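Ribosomal protein L11 methyltransferase (PDB 3GRZ) probably uses S-adenosyl-L-methionine to trimethylate lysine residues of ribosomal protein L11, the present chain being its C-terminal, cofactor-binding methyltransferase part. Local coordinates at residues Ile31-Leu37 and Glu101-Asn106; Phe157-Leu163 and Arg187-Ile193. All coordinates share one frame; numbering follows the deposited sequence. Where two conformers were deposited one is given.

Interaction 1 (Ile31-Leu37 and Glu101-Asn106); sequences IRLDPGL and ENAALN
Strand 31-33 runs across the C-terminal end of helix 93-105, the short axes of 31-33 and 101-105 approaching to 7.3 Å at 137°, with L33 nearest N102 and R32 nearest N106. The contact thus seats the last strand of the small N-terminal sheet on a helix of the Rossmann-like methyltransferase domain. Two asparagine amides do the polar work. That of N106 bonds both the backbone N and O of R32: its OD1 accepts from R32 N at 2.7 Å, in the carbonyl plane and on a lone pair, and its ND2 donates a hydrogen bond to R32 O at 2.8 Å. ND2 also reaches back to N102 O, so bonds at both ends of the amide fix its rotation. One helical turn earlier, N102 OD1 accepts a hydrogen bond from D34 N at 2.8 Å, the donor tilted 27° from the carbonyl plane. ND2 of N102 is held by S71 O and by a water that donates to D34 O. L33 CD2 packs crosswise on this amide, 3.6 Å from N102 CG. Farther along, L37 CD1 lies 3.8 Å from E101 CB, and L105 CD1 rests against D34 CB. With CG anti to the backbone N (chi1 -176°), D34 points its carboxylate forward, toward the D34-L37 turn: G36 N approaches D34 OD1 at 3.0 Å from above the carboxylate plane, forming an Asx turn.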
loop_
_atom_site.group_PDB
_atom_site.type_symbol
_atom_site.label_atom_id
_atom_site.label_comp_id
_atom_site.label_asym_id
_atom_site.label_seq_id
_atom_site.Cartn_x
_atom_site.Cartn_y
_atom_site.Cartn_z
ATOM N N ILE B 31 -8.903 -7.701 12.068
ATOM C CA ILE B 31 -9.515 -8.883 11.486
ATOM C C ILE B 31 -9.170 -10.100 12.341
ATOM O O ILE B 31 -7.999 -10.477 12.468
ATOM C CB ILE B 31 -9.122 -9.079 10.008
ATOM C CG1 ILE B 31 -9.658 -7.911 9.173
ATOM C CG2 ILE B 31 -9.652 -10.416 9.480
ATOM C CD1 ILE B 31 -9.304 -8.001 7.705
ATOM N N ARG B 32 -10.208 -10.669 12.953
ATOM C CA ARG B 32 -10.058 -11.879 13.751
ATOM C C ARG B 32 -10.117 -13.132 12.880
ATOM O O ARG B 32 -11.000 -13.284 12.031
ATOM C CB ARG B 32 -11.097 -11.911 14.872
ATOM C CG ARG B 32 -10.946 -10.728 15.814
ATOM C CD ARG B 32 -11.839 -10.806 17.043
ATOM N NE ARG B 32 -11.425 -9.802 18.019
ATOM C CZ ARG B 32 -10.524 -10.012 18.975
ATOM N NH1 ARG B 32 -10.200 -9.033 19.811
ATOM N NH2 ARG B 32 -9.950 -11.204 19.106
ATOM N N LEU B 33 -9.140 -14.016 13.079
ATOM C CA LEU B 33 -9.077 -15.287 12.369
ATOM C C LEU B 33 -8.883 -16.422 13.374
ATOM O O LEU B 33 -8.200 -16.253 14.382
ATOM C CB LEU B 33 -7.920 -15.305 11.365
ATOM C CG LEU B 33 -7.868 -14.378 10.139
ATOM C CD1 LEU B 33 -6.656 -14.724 9.296
ATOM C CD2 LEU B 33 -9.131 -14.458 9.287
ATOM N N ASP B 34 -9.481 -17.574 13.084
ATOM C CA ASP B 34 -9.381 -18.750 13.947
ATOM C C ASP B 34 -8.281 -19.670 13.402
ATOM O O ASP B 34 -8.434 -20.247 12.325
ATOM C CB ASP B 34 -10.747 -19.459 14.035
ATOM C CG ASP B 34 -10.755 -20.669 15.000
ATOM O OD1 ASP B 34 -9.686 -21.134 15.466
ATOM O OD2 ASP B 34 -11.864 -21.160 15.288
ATOM N N PRO B 35 -7.168 -19.809 14.155
ATOM C CA PRO B 35 -6.002 -20.598 13.750
ATOM C C PRO B 35 -6.277 -22.094 13.707
ATOM O O PRO B 35 -5.568 -22.824 13.019
ATOM C CB PRO B 35 -4.979 -20.301 14.853
ATOM C CG PRO B 35 -5.465 -19.071 15.510
ATOM C CD PRO B 35 -6.947 -19.202 15.476
ATOM N N GLY B 36 -7.297 -22.534 14.437
ATOM C CA GLY B 36 -7.742 -23.927 14.414
ATOM C C GLY B 36 -8.375 -24.347 13.096
ATOM O O GLY B 36 -8.419 -25.536 12.778
ATOM N N LEU B 37 -8.871 -23.373 12.332
ATOM C CA LEU B 37 -9.429 -23.650 11.011
ATOM C C LEU B 37 -8.301 -23.719 9.996
ATOM O O LEU B 37 -7.183 -23.277 10.271
ATOM C CB LEU B 37 -10.462 -22.587 10.617
ATOM C CG LEU B 37 -11.665 -22.432 11.552
ATOM C CD1 LEU B 37 -12.448 -21.186 11.196
ATOM C CD2 LEU B 37 -12.561 -23.677 11.527
ATOM N N GLU B 101 -16.795 -18.916 8.850
ATOM C CA GLU B 101 -16.586 -18.780 10.289
ATOM C C GLU B 101 -15.712 -17.575 10.644
ATOM O O GLU B 101 -16.021 -16.848 11.596
ATOM C CB GLU B 101 -16.038 -20.089 10.899
ATOM C CG GLU B 101 -17.030 -21.273 10.770
ATOM C CD GLU B 101 -16.755 -22.463 11.712
ATOM O OE1 GLU B 101 -15.915 -22.352 12.639
ATOM O OE2 GLU B 101 -17.407 -23.519 11.521
ATOM N N ASN B 102 -14.629 -17.358 9.886
ATOM C CA ASN B 102 -13.806 -16.152 10.057
ATOM C C ASN B 102 -14.599 -14.878 9.749
ATOM O O ASN B 102 -14.489 -13.897 10.493
ATOM C CB ASN B 102 -12.505 -16.208 9.248
ATOM C CG ASN B 102 -11.478 -17.191 9.825
ATOM O OD1 ASN B 102 -11.390 -17.383 11.035
ATOM N ND2 ASN B 102 -10.688 -17.801 8.947
ATOM N N ALA B 103 -15.432 -14.891 8.700
ATOM C CA ALA B 103 -16.309 -13.716 8.430
ATOM C C ALA B 103 -17.194 -13.396 9.638
ATOM O O ALA B 103 -17.260 -12.241 10.092
ATOM C CB ALA B 103 -17.160 -13.922 7.186
ATOM N N ALA B 104 -17.840 -14.442 10.163
ATOM C CA ALA B 104 -18.748 -14.355 11.306
ATOM C C ALA B 104 -18.051 -13.827 12.558
ATOM O O ALA B 104 -18.636 -13.034 13.296
ATOM C CB ALA B 104 -19.382 -15.720 11.582
ATOM N N LEU B 105 -16.804 -14.248 12.789
ATOM C CA LEU B 105 -15.992 -13.697 13.897
ATOM C C LEU B 105 -15.806 -12.196 13.780
ATOM O O LEU B 105 -15.546 -11.507 14.776
ATOM C CB LEU B 105 -14.606 -14.351 13.971
ATOM C CG LEU B 105 -14.484 -15.787 14.488
ATOM C CD1 LEU B 105 -13.074 -16.291 14.201
ATOM C CD2 LEU B 105 -14.858 -15.910 15.997
ATOM N N ASN B 106 -15.923 -11.683 12.557
ATOM C CA ASN B 106 -15.780 -10.255 12.343
ATOM C C ASN B 106 -17.118 -9.560 12.115
ATOM O O ASN B 106 -17.156 -8.408 11.698
ATOM C CB ASN B 106 -14.783 -10.004 11.207
ATOM C CG ASN B 106 -13.373 -10.420 11.589
ATOM O OD1 ASN B 106 -12.718 -9.756 12.388
ATOM N ND2 ASN B 106 -12.918 -11.545 11.051
HETATM O O HOH W 1 -8.315 -19.330 9.648
#

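Interaction 2 (Phe157-Leu163 and Arg187-Ile193); sequences FSGIDYL and RWIGLAI
I160 and I189 pack obliquely, CB to CB at 3.8 Å, at the apolar centre, and I160 CD1 reaches along the same face to L191 CD1 at 3.7 Å. At one end of this row, I193 CD1 sits over a face of the F157 ring, 4.0 Å from its centroid and 27° off the normal, a CH-pi contact. Helices 135-145 and 165-174 cover this face through L138 and I168, which both touch I160. Beneath the side chains, F157 pairs with L191 through two backbone bonds, whereas in the I160-I189 pair the bond from I189 N to I160 O is firm and the return bond is weak. The register slips by one residue between these pairs, a beta bulge at S158-G159 in the antiparallel part of the seven-stranded methyltransferase sheet. G159 has a positive phi, where a CB would collide with the preceding carbonyl O. On the other face, the W188 ring presents its edge to G159 O, with CZ3 at 3.5 Å. Next along the chain, Y162 N donates to R187 O, and Y162 CE2 lies over one face of the R187 guanidinium. R187 bends at chi3 (-56°), turning that group to the D161 carboxylate, nearly coplanar with it at 23°. R187 NH2 meets D161 OD2 on its syn side at 3.3 Å, while the R187 NE to D161 OD1 separation in this salt bridge, 2.4 Å, is doubtfully short. An alanine in place of D161 would probably leave the guanidinium without its carboxylate mate and free to turn away from Y162 CE2. D161 OD2 also accepts from L163 N at 3.3 Å, the donor standing above the carboxylate plane, in an Asx turn.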
loop_
_atom_site.group_PDB
_atom_site.type_symbol
_atom_site.label_atom_id
_atom_site.label_comp_id
_atom_site.label_asym_id
_atom_site.label_seq_id
_atom_site.Cartn_x
_atom_site.Cartn_y
_atom_site.Cartn_z
ATOM N N PHE B 157 -2.883 -9.794 -8.025
ATOM C CA PHE B 157 -2.264 -11.097 -7.802
ATOM C C PHE B 157 -1.239 -10.994 -6.710
ATOM O O PHE B 157 -0.509 -10.009 -6.625
ATOM C CB PHE B 157 -1.518 -11.611 -9.040
ATOM C CG PHE B 157 -2.410 -12.130 -10.145
ATOM C CD1 PHE B 157 -3.783 -12.320 -9.945
ATOM C CD2 PHE B 157 -1.853 -12.476 -11.377
ATOM C CE1 PHE B 157 -4.592 -12.819 -10.964
ATOM C CE2 PHE B 157 -2.657 -12.978 -12.416
ATOM C CZ PHE B 157 -4.023 -13.137 -12.214
ATOM N N SER B 158 -1.163 -12.031 -5.891
ATOM C CA SER B 158 -0.059 -12.188 -4.962
ATOM C C SER B 158 0.265 -13.678 -4.898
ATOM O O SER B 158 -0.439 -14.494 -5.521
ATOM C CB SER B 158 -0.421 -11.638 -3.592
ATOM O OG SER B 158 0.750 -11.527 -2.809
ATOM N N GLY B 159 1.331 -14.025 -4.184
ATOM C CA GLY B 159 1.767 -15.416 -4.057
ATOM C C GLY B 159 2.703 -15.851 -5.177
ATOM O O GLY B 159 2.948 -17.043 -5.347
ATOM N N ILE B 160 3.224 -14.885 -5.934
ATOM C CA ILE B 160 4.138 -15.168 -7.053
ATOM C C ILE B 160 5.574 -15.206 -6.567
ATOM O O ILE B 160 6.089 -14.195 -6.091
ATOM C CB ILE B 160 4.019 -14.100 -8.173
ATOM C CG1 ILE B 160 2.604 -14.072 -8.734
ATOM C CG2 ILE B 160 5.021 -14.368 -9.314
ATOM C CD1 ILE B 160 2.207 -12.734 -9.369
ATOM N N ASP B 161 6.232 -16.363 -6.675
ATOM C CA ASP B 161 7.688 -16.416 -6.459
ATOM C C ASP B 161 8.408 -15.646 -7.577
ATOM O O ASP B 161 7.985 -15.719 -8.721
ATOM C CB ASP B 161 8.178 -17.866 -6.419
ATOM C CG ASP B 161 9.648 -17.960 -6.098
ATOM O OD1 ASP B 161 10.008 -17.744 -4.925
ATOM O OD2 ASP B 161 10.445 -18.214 -7.024
ATOM N N TYR B 162 9.479 -14.916 -7.252
ATOM C CA TYR B 162 10.157 -14.040 -8.229
ATOM C C TYR B 162 10.679 -14.750 -9.492
ATOM O O TYR B 162 10.718 -14.154 -10.574
ATOM C CB TYR B 162 11.273 -13.204 -7.567
ATOM C CG TYR B 162 12.559 -13.957 -7.291
ATOM C CD1 TYR B 162 13.692 -13.784 -8.104
ATOM C CD2 TYR B 162 12.648 -14.842 -6.222
ATOM C CE1 TYR B 162 14.879 -14.481 -7.841
ATOM C CE2 TYR B 162 13.810 -15.540 -5.958
ATOM C CZ TYR B 162 14.923 -15.362 -6.761
ATOM O OH TYR B 162 16.068 -16.072 -6.460
ATOM N N LEU B 163 11.042 -16.024 -9.350
ATOM C CA LEU B 163 11.476 -16.852 -10.480
ATOM C C LEU B 163 10.339 -17.166 -11.450
ATOM O O LEU B 163 10.580 -17.432 -12.626
ATOM C CB LEU B 163 12.118 -18.149 -9.982
ATOM C CG LEU B 163 13.409 -18.019 -9.161
ATOM C CD1 LEU B 163 13.772 -19.347 -8.487
ATOM C CD2 LEU B 163 14.575 -17.505 -10.003
ATOM N N ARG B 187 11.182 -12.979 -1.444
ATOM C CA ARG B 187 11.118 -13.611 -2.765
ATOM C C ARG B 187 9.740 -13.506 -3.424
ATOM O O ARG B 187 9.542 -13.971 -4.548
ATOM C CB ARG B 187 11.646 -15.056 -2.718
ATOM C CG ARG B 187 10.841 -16.101 -1.923
ATOM C CD ARG B 187 11.590 -17.471 -1.958
ATOM N NE ARG B 187 11.836 -17.921 -3.339
ATOM C CZ ARG B 187 12.896 -18.610 -3.766
ATOM N NH1 ARG B 187 13.872 -18.966 -2.932
ATOM N NH2 ARG B 187 12.980 -18.947 -5.051
ATOM N N TRP B 188 8.807 -12.854 -2.730
ATOM C CA TRP B 188 7.402 -12.801 -3.156
ATOM C C TRP B 188 7.053 -11.550 -3.931
ATOM O O TRP B 188 7.512 -10.468 -3.603
ATOM C CB TRP B 188 6.465 -12.917 -1.947
ATOM C CG TRP B 188 6.657 -14.185 -1.219
ATOM C CD1 TRP B 188 7.229 -14.347 0.016
ATOM C CD2 TRP B 188 6.328 -15.493 -1.690
ATOM N NE1 TRP B 188 7.255 -15.675 0.347
ATOM C CE2 TRP B 188 6.707 -16.404 -0.680
ATOM C CE3 TRP B 188 5.734 -15.986 -2.867
ATOM C CZ2 TRP B 188 6.511 -17.783 -0.804
ATOM C CZ3 TRP B 188 5.540 -17.360 -2.989
ATOM C CH2 TRP B 188 5.930 -18.240 -1.964
ATOM N N ILE B 189 6.206 -11.722 -4.935
ATOM C CA ILE B 189 5.773 -10.657 -5.819
ATOM C C ILE B 189 4.272 -10.470 -5.711
ATOM O O ILE B 189 3.517 -11.452 -5.658
ATOM C CB ILE B 189 6.123 -10.994 -7.310
ATOM C CG1 ILE B 189 7.601 -11.378 -7.472
ATOM C CG2 ILE B 189 5.729 -9.869 -8.253
ATOM C CD1 ILE B 189 8.562 -10.240 -7.488
ATOM N N GLY B 190 3.843 -9.209 -5.680
ATOM C CA GLY B 190 2.436 -8.846 -5.840
ATOM C C GLY B 190 2.275 -7.926 -7.035
ATOM O O GLY B 190 3.144 -7.100 -7.307
ATOM N N LEU B 191 1.169 -8.062 -7.755
ATOM C CA LEU B 191 0.914 -7.230 -8.937
ATOM C C LEU B 191 -0.459 -6.587 -8.932
ATOM O O LEU B 191 -1.455 -7.256 -8.640
ATOM C CB LEU B 191 1.026 -8.063 -10.223
ATOM C CG LEU B 191 2.271 -8.907 -10.480
ATOM C CD1 LEU B 191 2.008 -9.809 -11.690
ATOM C CD2 LEU B 191 3.489 -8.017 -10.718
ATOM N N ALA B 192 -0.502 -5.299 -9.273
ATOM C CA ALA B 192 -1.747 -4.617 -9.617
ATOM C C ALA B 192 -1.831 -4.574 -11.142
ATOM O O ALA B 192 -0.889 -4.130 -11.809
ATOM C CB ALA B 192 -1.787 -3.215 -9.032
ATOM N N ILE B 193 -2.959 -5.040 -11.668
ATOM C CA ILE B 193 -3.133 -5.366 -13.077
ATOM C C ILE B 193 -4.405 -4.701 -13.622
ATOM O O ILE B 193 -5.421 -4.627 -12.934
ATOM C CB ILE B 193 -3.204 -6.916 -13.268
ATOM C CG1 ILE B 193 -1.857 -7.572 -12.937
ATOM C CG2 ILE B 193 -3.636 -7.319 -14.689
ATOM C CD1 ILE B 193 -1.991 -9.027 -12.471
#

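How the interactions relate
Interactions 1 and 2 follow one another along the chain and lie on opposite sides of its centre, their own centres 25 Å apart and their nearest atoms about 15 Å apart, without touching. The predicted S-adenosyl-L-methionine residues T47 and N132 give them a common reference. From interaction 1, the side chain of L33 is about 7 Å from that of T47 and about 11 Å from that of N132. From interaction 2, the side chain of S158 is likewise about 7 Å from that of T47, and G159 lies about 3 Å from the N132 side chain. Residues 31-37 and 157-163 therefore both lie near predicted cofactor-binding residues, the second much closer to N132.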